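Local coordinates for CurF (Lyngbya majuscula, PDB 2Q2X), which probably decarboxylates a 3-methylglutaconyl thioester during curacin A biosynthesis, acting as an enoyl-CoA hydratase/isomerase-type (crotonase-fold) domain, at residues Asn11-Ile16 / Val50-Gly55; Thr133-Thr138 / Lys221-His226; Ser118-Tyr123 / Ser177-Leu182. All coordinates share one frame; numbering follows the deposited sequence. Where two conformers were deposited one is given.

Contact 1: Asn11-Ile16 / Val50-Gly55; sequences NGVVQI and VVILTG
Val14 is held to strand 50-54 through both its N and its O. The N donates to Val50 O at 2.8 Å. The O takes the N-H of Ile52, with Val14 O and Ile52 N 2.9 Å apart. Two residues on the pattern repeats, with Ile16 N giving to Ile52 O and Ile16 O receiving Thr54 N at 3.0 Å. This is parallel pairing inside a beta-alpha-beta unit of the crotonase fold, strand 13-18 and strand 50-54 being joined through helix 29-44. At the opening end the bond from Val50 N to Gly12 O is longer, 3.3 Å.

The sheet carries packing on both faces. On one, Val13 CG1, anti to its own backbone N (chi1 -178°), meets Ile52 CD1 at 3.7 Å, and helix 178-192 covers them through Gln190 and Ala185. Gln15 runs extended beside Thr54 CG2, while its NE2 bonds Thr17 OG1 and the Thr54 hydroxyl binds Ala96 O. On the other face Val14 CG2 touches Val51 CB at 4.0 Å, and Ile16 spreads its two branches, CD1 going to Val51 CG2 and the other to Leu53. Leu35, Cys38 and Phe39 of helix 29-44 lie over this face, where the end of Leu53 comes nearer, its CD1 3.6 Å from Ile16 CG2.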
ATOM      1  N   ASN A  11     -19.800  -7.978  26.991  1.00 48.90           N
ATOM      2  CA  ASN A  11     -19.090  -6.710  26.793  1.00 48.71           C
ATOM      3  C   ASN A  11     -19.428  -6.049  25.459  1.00 48.35           C
ATOM      4  O   ASN A  11     -18.607  -5.332  24.884  1.00 48.45           O
ATOM      5  CB  ASN A  11     -17.569  -6.884  26.956  1.00 49.45           C
ATOM      6  CG  ASN A  11     -17.164  -7.191  28.391  1.00 51.41           C
ATOM      7  OD1 ASN A  11     -17.763  -6.686  29.341  1.00 55.13           O
ATOM      8  ND2 ASN A  11     -16.142  -8.024  28.551  1.00 50.64           N
ATOM      9  N   GLY A  12     -20.646  -6.291  24.979  1.00 47.17           N
ATOM     10  CA  GLY A  12     -21.125  -5.690  23.741  1.00 46.42           C
ATOM     11  C   GLY A  12     -20.605  -6.350  22.474  1.00 45.39           C
ATOM     12  O   GLY A  12     -20.860  -5.864  21.381  1.00 45.51           O
ATOM     13  N   VAL A  13     -19.864  -7.445  22.625  1.00 44.73           N
ATOM     14  CA  VAL A  13     -19.403  -8.235  21.497  1.00 43.06           C
ATOM     15  C   VAL A  13     -20.463  -9.267  21.141  1.00 43.43           C
ATOM     16  O   VAL A  13     -20.859 -10.077  21.976  1.00 43.25           O
ATOM     17  CB  VAL A  13     -18.056  -8.930  21.777  1.00 43.16           C
ATOM     18  CG1 VAL A  13     -17.580  -9.707  20.546  1.00 42.73           C
ATOM     19  CG2 VAL A  13     -16.990  -7.914  22.189  1.00 40.18           C
ATOM     20  N   VAL A  14     -20.937  -9.212  19.898  1.00 43.00           N
ATOM     21  CA  VAL A  14     -21.870 -10.217  19.388  1.00 42.32           C
ATOM     22  C   VAL A  14     -21.287 -11.023  18.228  1.00 41.51           C
ATOM     23  O   VAL A  14     -20.311 -10.608  17.588  1.00 41.61           O
ATOM     24  CB  VAL A  14     -23.242  -9.619  18.999  1.00 42.01           C
ATOM     25  CG1 VAL A  14     -23.918  -9.053  20.201  1.00 44.14           C
ATOM     26  CG2 VAL A  14     -23.122  -8.580  17.885  1.00 42.74           C
ATOM     27  N   GLN A  15     -21.889 -12.186  17.981  1.00 40.13           N
ATOM     28  CA  GLN A  15     -21.476 -13.084  16.908  1.00 39.27           C
ATOM     29  C   GLN A  15     -22.656 -13.359  15.974  1.00 38.97           C
ATOM     30  O   GLN A  15     -23.769 -13.658  16.429  1.00 37.94           O
ATOM     31  CB  GLN A  15     -20.920 -14.393  17.485  1.00 39.23           C
ATOM     32  CG  GLN A  15     -20.311 -15.346  16.461  1.00 37.60           C
ATOM     33  CD  GLN A  15     -19.788 -16.633  17.097  1.00 40.38           C
ATOM     34  OE1 GLN A  15     -18.808 -16.616  17.847  1.00 42.44           O
ATOM     35  NE2 GLN A  15     -20.431 -17.756  16.784  1.00 41.33           N
ATOM     36  N   ILE A  16     -22.409 -13.221  14.671  1.00 39.10           N
ATOM     37  CA  ILE A  16     -23.375 -13.598  13.639  1.00 38.09           C
ATOM     38  C   ILE A  16     -22.827 -14.838  12.949  1.00 38.51           C
ATOM     39  O   ILE A  16     -21.773 -14.798  12.308  1.00 38.02           O
ATOM     40  CB  ILE A  16     -23.644 -12.456  12.629  1.00 38.64           C
ATOM     41  CG1 ILE A  16     -24.441 -11.338  13.305  1.00 36.56           C
ATOM     42  CG2 ILE A  16     -24.390 -12.986  11.377  1.00 37.73           C
ATOM     43  CD1 ILE A  16     -24.588 -10.065  12.477  1.00 37.22           C
ATOM     44  N   VAL A  50     -19.062  -4.645  18.928  1.00 37.16           N
ATOM     45  CA  VAL A  50     -18.311  -5.393  17.915  1.00 35.66           C
ATOM     46  C   VAL A  50     -19.147  -6.575  17.424  1.00 35.66           C
ATOM     47  O   VAL A  50     -19.805  -7.251  18.228  1.00 35.39           O
ATOM     48  CB  VAL A  50     -16.925  -5.904  18.473  1.00 35.11           C
ATOM     49  CG1 VAL A  50     -16.177  -6.774  17.454  1.00 34.44           C
ATOM     50  CG2 VAL A  50     -16.048  -4.755  18.912  1.00 36.21           C
ATOM     51  N   VAL A  51     -19.141  -6.806  16.104  1.00 34.97           N
ATOM     52  CA  VAL A  51     -19.687  -8.048  15.540  1.00 33.63           C
ATOM     53  C   VAL A  51     -18.606  -8.932  14.925  1.00 32.81           C
ATOM     54  O   VAL A  51     -17.701  -8.465  14.244  1.00 32.65           O
ATOM     55  CB  VAL A  51     -20.958  -7.852  14.614  1.00 34.39           C
ATOM     56  CG1 VAL A  51     -21.168  -6.417  14.222  1.00 35.05           C
ATOM     57  CG2 VAL A  51     -20.960  -8.784  13.401  1.00 34.58           C
ATOM     58  N   ILE A  52     -18.683 -10.215  15.249  1.00 32.65           N
ATOM     59  CA  ILE A  52     -17.856 -11.231  14.637  1.00 31.74           C
ATOM     60  C   ILE A  52     -18.756 -12.009  13.703  1.00 32.00           C
ATOM     61  O   ILE A  52     -19.737 -12.618  14.136  1.00 32.25           O
ATOM     62  CB  ILE A  52     -17.246 -12.176  15.693  1.00 32.52           C
ATOM     63  CG1 ILE A  52     -16.407 -11.350  16.688  1.00 34.52           C
ATOM     64  CG2 ILE A  52     -16.361 -13.235  15.026  1.00 30.60           C
ATOM     65  CD1 ILE A  52     -16.246 -12.009  18.044  1.00 38.20           C
ATOM     66  N   LEU A  53     -18.432 -11.951  12.417  1.00 31.98           N
ATOM     67  CA  LEU A  53     -19.172 -12.662  11.387  1.00 30.80           C
ATOM     68  C   LEU A  53     -18.392 -13.930  11.053  1.00 30.87           C
ATOM     69  O   LEU A  53     -17.196 -13.871  10.782  1.00 30.18           O
ATOM     70  CB  LEU A  53     -19.341 -11.778  10.146  1.00 31.29           C
ATOM     71  CG  LEU A  53     -20.053 -12.364   8.909  1.00 29.36           C
ATOM     72  CD1 LEU A  53     -21.500 -12.785   9.240  1.00 25.68           C
ATOM     73  CD2 LEU A  53     -20.038 -11.400   7.740  1.00 29.92           C
ATOM     74  N   THR A  54     -19.064 -15.078  11.099  1.00 31.49           N
ATOM     75  CA  THR A  54     -18.381 -16.355  10.908  1.00 32.38           C
ATOM     76  C   THR A  54     -19.323 -17.340  10.195  1.00 33.31           C
ATOM     77  O   THR A  54     -20.546 -17.135  10.158  1.00 33.02           O
ATOM     78  CB  THR A  54     -17.846 -16.933  12.280  1.00 31.48           C
ATOM     79  OG1 THR A  54     -16.915 -17.990  12.041  1.00 32.20           O
ATOM     80  CG2 THR A  54     -18.964 -17.450  13.168  1.00 31.34           C
ATOM     81  N   GLY A  55     -18.757 -18.398   9.636  1.00 34.32           N
ATOM     82  CA  GLY A  55     -19.581 -19.447   9.031  1.00 36.34           C
ATOM     83  C   GLY A  55     -19.656 -20.704   9.880  1.00 38.21           C
ATOM     84  O   GLY A  55     -19.598 -20.636  11.116  1.00 37.04           O
TER

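Contact 2: Thr133-Thr138 / Lys221-His226; sequences TPVGAT and KELEIH
His226 presents an edge to Thr133 and a face to Val135. ND1 donates to Thr133 O at 2.8 Å, close to straight (166°), with the oxygen 8° out of the ring plane. Over one face comes Val135 CG1, a CH-pi contact 3.5 Å from the His226 ring centroid and displaced toward the rim. The ring gets there because CG stands anti to the backbone N (chi1 172°), and it is further hemmed in by Phe132 and Phe230, while NE2 bonds Lys72 NZ. Exchanged for an alanine, His226 would no longer supply a ring, and Thr133 O would probably be left without its N-H mate, Lys72 without a partner and Val135 CG1 without the face it packs on.

In this crotonase-fold subunit the loop 133-138, which leads into helix 138-146, is thus held against the long helix 197-230. A glycerol, probably from the crystallisation liquor, lies about 3 Å from the His226 side chain, which may mark a pocket there.

One turn earlier, Glu222 points at the loop and crosses Thr138 at about a right angle, its chain extended beyond CG. OE1 uses its syn lone pair for Thr138 N at 2.9 Å. OE2 binds Ser139 N and His206 of the second subunit, so the carboxylate ties the first turn of helix 138-146 to a subunit interface; that helix end is likely to stabilise its negative charge. A water joins loop and helix: it accepts from Thr133 OG1 and donates to Pro134 O and Glu222 O, each at 2.6 Å. Beside it Thr133 OG1 also bonds Thr229, and Ile225 CG2 rests 3.5 Å from Thr133 OG1.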
ATOM      1  N   THR A 133     -15.707 -10.638 -15.509  1.00 27.05           N
ATOM      2  CA  THR A 133     -15.221  -9.660 -14.523  1.00 27.34           C
ATOM      3  C   THR A 133     -16.027  -9.556 -13.226  1.00 26.85           C
ATOM      4  O   THR A 133     -17.212  -9.925 -13.180  1.00 26.64           O
ATOM      5  CB  THR A 133     -14.988  -8.271 -15.195  1.00 27.29           C
ATOM      6  OG1 THR A 133     -16.225  -7.736 -15.688  1.00 27.41           O
ATOM      7  CG2 THR A 133     -14.029  -8.414 -16.344  1.00 27.23           C
ATOM      8  N   PRO A 134     -15.378  -9.073 -12.138  1.00 26.20           N
ATOM      9  CA  PRO A 134     -15.990  -9.050 -10.808  1.00 26.30           C
ATOM     10  C   PRO A 134     -17.167  -8.106 -10.674  1.00 26.27           C
ATOM     11  O   PRO A 134     -17.346  -7.220 -11.497  1.00 26.67           O
ATOM     12  CB  PRO A 134     -14.855  -8.518  -9.891  1.00 26.14           C
ATOM     13  CG  PRO A 134     -13.615  -8.650 -10.657  1.00 23.95           C
ATOM     14  CD  PRO A 134     -13.997  -8.547 -12.112  1.00 26.81           C
ATOM     15  N   VAL A 135     -17.936  -8.312  -9.614  1.00 27.21           N
ATOM     16  CA  VAL A 135     -18.901  -7.339  -9.118  1.00 27.45           C
ATOM     17  C   VAL A 135     -18.574  -7.034  -7.662  1.00 28.00           C
ATOM     18  O   VAL A 135     -17.752  -7.726  -7.040  1.00 29.04           O
ATOM     19  CB  VAL A 135     -20.352  -7.874  -9.216  1.00 27.14           C
ATOM     20  CG1 VAL A 135     -20.765  -8.002 -10.660  1.00 26.99           C
ATOM     21  CG2 VAL A 135     -20.493  -9.233  -8.497  1.00 27.58           C
ATOM     22  N   GLY A 136     -19.214  -6.002  -7.118  1.00 27.17           N
ATOM     23  CA  GLY A 136     -19.138  -5.697  -5.692  1.00 28.28           C
ATOM     24  C   GLY A 136     -17.981  -4.815  -5.235  1.00 27.88           C
ATOM     25  O   GLY A 136     -17.666  -4.775  -4.033  1.00 28.99           O
ATOM     26  N   ALA A 137     -17.381  -4.093  -6.180  1.00 27.24           N
ATOM     27  CA  ALA A 137     -16.185  -3.267  -5.961  1.00 26.71           C
ATOM     28  C   ALA A 137     -14.993  -4.104  -5.501  1.00 27.53           C
ATOM     29  O   ALA A 137     -14.232  -3.709  -4.606  1.00 27.38           O
ATOM     30  CB  ALA A 137     -16.456  -2.096  -5.017  1.00 26.03           C
ATOM     31  N   THR A 138     -14.831  -5.253  -6.150  1.00 26.50           N
ATOM     32  CA  THR A 138     -13.739  -6.175  -5.885  1.00 27.17           C
ATOM     33  C   THR A 138     -12.366  -5.500  -6.017  1.00 27.38           C
ATOM     34  O   THR A 138     -11.548  -5.566  -5.099  1.00 27.97           O
ATOM     35  CB  THR A 138     -13.834  -7.387  -6.835  1.00 26.56           C
ATOM     36  OG1 THR A 138     -14.981  -8.169  -6.481  1.00 24.85           O
ATOM     37  CG2 THR A 138     -12.565  -8.263  -6.753  1.00 26.43           C
ATOM     38  N   LYS A 221     -19.271   1.113 -11.760  1.00 29.17           N
ATOM     39  CA  LYS A 221     -18.321   0.869 -12.847  1.00 29.65           C
ATOM     40  C   LYS A 221     -18.064  -0.621 -13.092  1.00 28.37           C
ATOM     41  O   LYS A 221     -18.053  -1.084 -14.236  1.00 27.45           O
ATOM     42  CB  LYS A 221     -17.001   1.590 -12.579  1.00 30.95           C
ATOM     43  CG  LYS A 221     -17.001   3.064 -12.960  1.00 37.77           C
ATOM     44  CD  LYS A 221     -15.732   3.732 -12.441  1.00 51.30           C
ATOM     45  CE  LYS A 221     -15.737   5.243 -12.633  1.00 54.84           C
ATOM     46  NZ  LYS A 221     -14.705   5.886 -11.752  1.00 56.60           N
ATOM     47  N   GLU A 222     -17.856  -1.368 -12.010  1.00 27.99           N
ATOM     48  CA  GLU A 222     -17.619  -2.799 -12.117  1.00 28.18           C
ATOM     49  C   GLU A 222     -18.822  -3.533 -12.683  1.00 28.12           C
ATOM     50  O   GLU A 222     -18.679  -4.465 -13.471  1.00 27.77           O
ATOM     51  CB  GLU A 222     -17.248  -3.391 -10.761  1.00 27.10           C
ATOM     52  CG  GLU A 222     -15.849  -3.876 -10.770  1.00 32.39           C
ATOM     53  CD  GLU A 222     -15.362  -4.403  -9.445  1.00 32.41           C
ATOM     54  OE1 GLU A 222     -16.177  -4.988  -8.678  1.00 26.88           O
ATOM     55  OE2 GLU A 222     -14.130  -4.259  -9.220  1.00 26.17           O
ATOM     56  N   LEU A 223     -20.003  -3.117 -12.262  1.00 28.39           N
ATOM     57  CA  LEU A 223     -21.244  -3.690 -12.795  1.00 29.27           C
ATOM     58  C   LEU A 223     -21.400  -3.452 -14.296  1.00 28.35           C
ATOM     59  O   LEU A 223     -21.736  -4.378 -15.031  1.00 28.55           O
ATOM     60  CB  LEU A 223     -22.443  -3.165 -12.010  1.00 27.87           C
ATOM     61  CG  LEU A 223     -23.802  -3.826 -12.242  1.00 33.50           C
ATOM     62  CD1 LEU A 223     -23.709  -5.343 -12.059  1.00 37.04           C
ATOM     63  CD2 LEU A 223     -24.830  -3.212 -11.294  1.00 31.33           C
ATOM     64  N   GLU A 224     -21.146  -2.219 -14.756  1.00 27.76           N
ATOM     65  CA  GLU A 224     -21.164  -1.907 -16.187  0.50 27.14           C
ATOM     66  C   GLU A 224     -20.295  -2.892 -16.976  1.00 27.71           C
ATOM     67  O   GLU A 224     -20.701  -3.408 -18.033  1.00 26.59           O
ATOM     68  CB  GLU A 224     -20.692  -0.462 -16.424  0.50 26.92           C
ATOM     69  CG  GLU A 224     -21.790   0.570 -16.179  0.50 28.47           C
ATOM     70  CD  GLU A 224     -21.287   1.981 -15.911  0.50 31.41           C
ATOM     71  OE1 GLU A 224     -20.142   2.315 -16.278  0.50 30.72           O
ATOM     72  OE2 GLU A 224     -22.069   2.767 -15.333  0.50 33.99           O
ATOM     73  N   ILE A 225     -19.091  -3.152 -16.462  1.00 26.65           N
ATOM     74  CA  ILE A 225     -18.139  -4.028 -17.142  1.00 26.44           C
ATOM     75  C   ILE A 225     -18.557  -5.494 -17.003  1.00 25.94           C
ATOM     76  O   ILE A 225     -18.463  -6.260 -17.972  1.00 26.78           O
ATOM     77  CB  ILE A 225     -16.703  -3.794 -16.614  1.00 27.07           C
ATOM     78  CG1 ILE A 225     -16.312  -2.337 -16.846  1.00 28.96           C
ATOM     79  CG2 ILE A 225     -15.691  -4.724 -17.306  1.00 26.85           C
ATOM     80  CD1 ILE A 225     -15.315  -1.809 -15.793  1.00 35.81           C
ATOM     81  N   HIS A 226     -19.024  -5.878 -15.816  1.00 25.03           N
ATOM     82  CA  HIS A 226     -19.517  -7.236 -15.592  1.00 26.85           C
ATOM     83  C   HIS A 226     -20.654  -7.599 -16.561  1.00 27.19           C
ATOM     84  O   HIS A 226     -20.634  -8.657 -17.173  1.00 27.24           O
ATOM     85  CB  HIS A 226     -19.982  -7.395 -14.164  1.00 27.93           C
ATOM     86  CG  HIS A 226     -20.672  -8.698 -13.897  1.00 29.18           C
ATOM     87  ND1 HIS A 226     -19.983  -9.864 -13.633  1.00 26.54           N
ATOM     88  CD2 HIS A 226     -21.988  -9.016 -13.847  1.00 29.61           C
ATOM     89  CE1 HIS A 226     -20.845 -10.840 -13.415  1.00 27.83           C
ATOM     90  NE2 HIS A 226     -22.067 -10.361 -13.566  1.00 29.33           N
TER
HETATM   91  O   HOH W   1     -16.527  -5.964 -13.632  1.00 24.49           O

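Contact 3: Ser118-Tyr123 / Ser177-Leu182; sequences SQESVY and SRQDVL
Ser118 closes strand 114-118 against helix 178-192: its CA rests 3.7 Å from Val181 CG2, and its OG lies 3.5 Å from Arg178 CB. Gln119 adds a looser touch, NE2 coming 3.7 Å from Ser177 OG, while its backbone bonds with Val176 of the neighbouring strand.

Glu120 makes the polar link of the contact. Its chain is bent at chi2 (97°), which turns the carboxylate back toward Arg178, where OE1 receives Arg178 N at 2.9 Å through its syn lone pair. The same OE1 accepts a hydrogen bond from Ser118 OG at 3.0 Å, nearly along the C-O axis, and two donors therefore hold one oxygen and fix the turn of the group. OE2 lies beside Ser177, 3.5 Å from Ser177 CB. In the crotonase-type sheet, strand 175-176 runs parallel to strand 114-118 at the edge, and the chain leaves it directly into helix 178-192. Glu120 thus joins the loop after one of these strands to the helix that follows the other.

The guanidinium of Arg178 swings back over the loop, its chain bent at chi3, and Glu120 OE1 lies over one of its faces. Glu120 OE1 and Arg178 NH2 are 4.5 Å apart and no N-H points at the oxygen, so any attraction between the charges is probably only long-range. Ser121, the next residue, reaches the edge of that guanidinium instead, close to its plane. Arg178 NH1 and Ser121 OG both make weak hydrogen bonds to the backbone O of Gln98, just after strand 93-97.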
ATOM      1  N   SER A 118      -8.295 -18.657   7.821  1.00 36.46           N
ATOM      2  CA  SER A 118      -7.867 -20.008   8.179  1.00 37.58           C
ATOM      3  C   SER A 118      -6.728 -20.468   7.268  1.00 37.69           C
ATOM      4  O   SER A 118      -6.804 -20.329   6.053  1.00 38.52           O
ATOM      5  CB  SER A 118      -9.053 -20.974   8.098  1.00 37.48           C
ATOM      6  OG  SER A 118      -8.631 -22.313   7.906  1.00 39.02           O
ATOM      7  N   GLN A 119      -5.678 -21.029   7.867  1.00 38.00           N
ATOM      8  CA  GLN A 119      -4.502 -21.565   7.145  1.00 37.72           C
ATOM      9  C   GLN A 119      -4.803 -22.625   6.078  1.00 36.96           C
ATOM     10  O   GLN A 119      -4.148 -22.682   5.031  1.00 35.81           O
ATOM     11  CB  GLN A 119      -3.563 -22.235   8.154  1.00 38.21           C
ATOM     12  CG  GLN A 119      -2.402 -21.387   8.636  1.00 43.51           C
ATOM     13  CD  GLN A 119      -1.295 -22.262   9.194  1.00 54.08           C
ATOM     14  OE1 GLN A 119      -0.493 -22.821   8.440  1.00 58.74           O
ATOM     15  NE2 GLN A 119      -1.260 -22.408  10.515  1.00 55.53           N
ATOM     16  N   GLU A 120      -5.756 -23.489   6.394  1.00 37.33           N
ATOM     17  CA  GLU A 120      -6.019 -24.703   5.622  1.00 39.52           C
ATOM     18  C   GLU A 120      -7.092 -24.487   4.555  1.00 38.73           C
ATOM     19  O   GLU A 120      -7.225 -25.294   3.620  1.00 39.92           O
ATOM     20  CB  GLU A 120      -6.448 -25.835   6.564  1.00 40.02           C
ATOM     21  CG  GLU A 120      -5.525 -26.044   7.787  1.00 45.52           C
ATOM     22  CD  GLU A 120      -6.020 -25.354   9.066  1.00 51.06           C
ATOM     23  OE1 GLU A 120      -6.904 -24.465   9.004  1.00 47.86           O
ATOM     24  OE2 GLU A 120      -5.512 -25.716  10.151  1.00 55.68           O
ATOM     25  N   SER A 121      -7.837 -23.394   4.692  1.00 36.95           N
ATOM     26  CA  SER A 121      -8.974 -23.116   3.829  1.00 35.84           C
ATOM     27  C   SER A 121      -8.572 -22.512   2.490  1.00 34.17           C
ATOM     28  O   SER A 121      -7.427 -22.134   2.287  1.00 33.62           O
ATOM     29  CB  SER A 121      -9.972 -22.233   4.551  1.00 35.52           C
ATOM     30  OG  SER A 121     -10.521 -22.921   5.649  1.00 40.42           O
ATOM     31  N   VAL A 122      -9.531 -22.446   1.570  1.00 32.84           N
ATOM     32  CA  VAL A 122      -9.283 -21.988   0.208  1.00 31.87           C
ATOM     33  C   VAL A 122     -10.005 -20.626  -0.011  1.00 29.38           C
ATOM     34  O   VAL A 122     -11.125 -20.459   0.409  1.00 29.28           O
ATOM     35  CB  VAL A 122      -9.756 -23.074  -0.803  1.00 32.89           C
ATOM     36  CG1 VAL A 122     -10.077 -22.489  -2.135  1.00 33.16           C
ATOM     37  CG2 VAL A 122      -8.686 -24.176  -0.945  1.00 36.71           C
ATOM     38  N   TYR A 123      -9.332 -19.670  -0.638  1.00 28.42           N
ATOM     39  CA  TYR A 123      -9.880 -18.314  -0.808  1.00 28.14           C
ATOM     40  C   TYR A 123      -9.761 -17.906  -2.267  1.00 26.89           C
ATOM     41  O   TYR A 123      -8.725 -18.105  -2.879  1.00 27.14           O
ATOM     42  CB  TYR A 123      -9.165 -17.320   0.166  1.00 27.36           C
ATOM     43  CG  TYR A 123      -9.405 -17.696   1.617  1.00 25.73           C
ATOM     44  CD1 TYR A 123     -10.589 -17.355   2.251  1.00 22.03           C
ATOM     45  CD2 TYR A 123      -8.467 -18.463   2.334  1.00 26.11           C
ATOM     46  CE1 TYR A 123     -10.850 -17.745   3.553  1.00 28.82           C
ATOM     47  CE2 TYR A 123      -8.708 -18.848   3.649  1.00 24.93           C
ATOM     48  CZ  TYR A 123      -9.895 -18.503   4.249  1.00 29.83           C
ATOM     49  OH  TYR A 123     -10.147 -18.889   5.541  1.00 31.68           O
ATOM     50  N   SER A 177      -4.713 -21.466  12.263  1.00 46.49           N
ATOM     51  CA  SER A 177      -5.440 -22.739  12.079  1.00 47.88           C
ATOM     52  C   SER A 177      -6.945 -22.557  12.250  1.00 48.50           C
ATOM     53  O   SER A 177      -7.374 -21.744  13.065  1.00 49.05           O
ATOM     54  CB  SER A 177      -4.951 -23.805  13.078  1.00 48.32           C
ATOM     55  OG  SER A 177      -3.561 -24.045  12.950  1.00 49.43           O
ATOM     56  N   ARG A 178      -7.738 -23.330  11.504  1.00 48.95           N
ATOM     57  CA  ARG A 178      -9.203 -23.184  11.495  1.00 50.04           C
ATOM     58  C   ARG A 178      -9.830 -23.242  12.884  1.00 49.57           C
ATOM     59  O   ARG A 178     -10.794 -22.516  13.172  1.00 49.19           O
ATOM     60  CB  ARG A 178      -9.854 -24.221  10.556  1.00 49.98           C
ATOM     61  CG  ARG A 178     -11.337 -24.574  10.847  1.00 52.77           C
ATOM     62  CD  ARG A 178     -12.056 -25.253   9.640  1.00 52.83           C
ATOM     63  NE  ARG A 178     -11.248 -26.303   9.008  1.00 65.45           N
ATOM     64  CZ  ARG A 178     -10.749 -26.235   7.773  1.00 66.84           C
ATOM     65  NH1 ARG A 178     -10.987 -25.176   7.007  1.00 67.82           N
ATOM     66  NH2 ARG A 178     -10.020 -27.235   7.298  1.00 68.02           N
ATOM     67  N   GLN A 179      -9.283 -24.108  13.739  1.00 49.36           N
ATOM     68  CA  GLN A 179      -9.801 -24.270  15.091  1.00 48.96           C
ATOM     69  C   GLN A 179      -9.489 -23.054  15.973  1.00 47.46           C
ATOM     70  O   GLN A 179     -10.156 -22.849  16.982  1.00 48.13           O
ATOM     71  CB  GLN A 179      -9.310 -25.579  15.738  1.00 49.69           C
ATOM     72  CG  GLN A 179      -7.792 -25.709  15.874  1.00 52.35           C
ATOM     73  CD  GLN A 179      -7.153 -26.533  14.758  1.00 60.16           C
ATOM     74  OE1 GLN A 179      -6.303 -27.392  15.022  1.00 64.79           O
ATOM     75  NE2 GLN A 179      -7.555 -26.279  13.510  1.00 55.89           N
ATOM     76  N   ASP A 180      -8.493 -22.261  15.569  1.00 45.74           N
ATOM     77  CA  ASP A 180      -8.101 -21.014  16.247  1.00 44.26           C
ATOM     78  C   ASP A 180      -8.813 -19.731  15.741  1.00 43.26           C
ATOM     79  O   ASP A 180      -8.826 -18.721  16.443  1.00 43.52           O
ATOM     80  CB  ASP A 180      -6.579 -20.812  16.130  1.00 44.09           C
ATOM     81  CG  ASP A 180      -5.767 -21.957  16.761  1.00 45.88           C
ATOM     82  OD1 ASP A 180      -6.308 -22.666  17.629  1.00 42.69           O
ATOM     83  OD2 ASP A 180      -4.586 -22.145  16.384  1.00 44.89           O
ATOM     84  N   VAL A 181      -9.393 -19.769  14.535  1.00 41.91           N
ATOM     85  CA  VAL A 181      -9.920 -18.554  13.865  1.00 38.96           C
ATOM     86  C   VAL A 181     -10.929 -17.763  14.685  1.00 39.44           C
ATOM     87  O   VAL A 181     -10.725 -16.572  14.923  1.00 39.29           O
ATOM     88  CB  VAL A 181     -10.474 -18.849  12.437  1.00 39.94           C
ATOM     89  CG1 VAL A 181     -11.227 -17.633  11.863  1.00 36.64           C
ATOM     90  CG2 VAL A 181      -9.340 -19.231  11.520  1.00 33.91           C
ATOM     91  N   LEU A 182     -12.002 -18.427  15.114  1.00 39.08           N
ATOM     92  CA  LEU A 182     -13.060 -17.785  15.896  1.00 40.61           C
ATOM     93  C   LEU A 182     -12.586 -17.299  17.277  1.00 41.71           C
ATOM     94  O   LEU A 182     -12.908 -16.183  17.680  1.00 41.86           O
ATOM     95  CB  LEU A 182     -14.275 -18.708  16.032  1.00 40.33           C
ATOM     96  CG  LEU A 182     -15.536 -18.170  16.711  1.00 40.33           C
ATOM     97  CD1 LEU A 182     -16.019 -16.899  16.022  1.00 38.52           C
ATOM     98  CD2 LEU A 182     -16.629 -19.239  16.733  1.00 40.04           C
TER

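How the contacts relate
Contacts 1 and 3 touch, with centres about 17 Å apart, and Leu182 bridges them. Its CD1 is 3.3 Å from Gln15 OE1 and 3.8 Å from Ile52 CG2, so helix 178-192, held in contact 3, lies across the sheet to which the strands of contact 1 belong. Contact 2 is on the opposite side of the chain's centre, about 29 Å from contact 1 and 28 Å from contact 3 (centres); its nearest atoms are about 14 and 11 Å away. Still, helices 178-192 and 197-230 follow one another in the chain. Of the three, contact 2 alone meets a second subunit, and a glycerol lies about 3 Å from its His226 side chain.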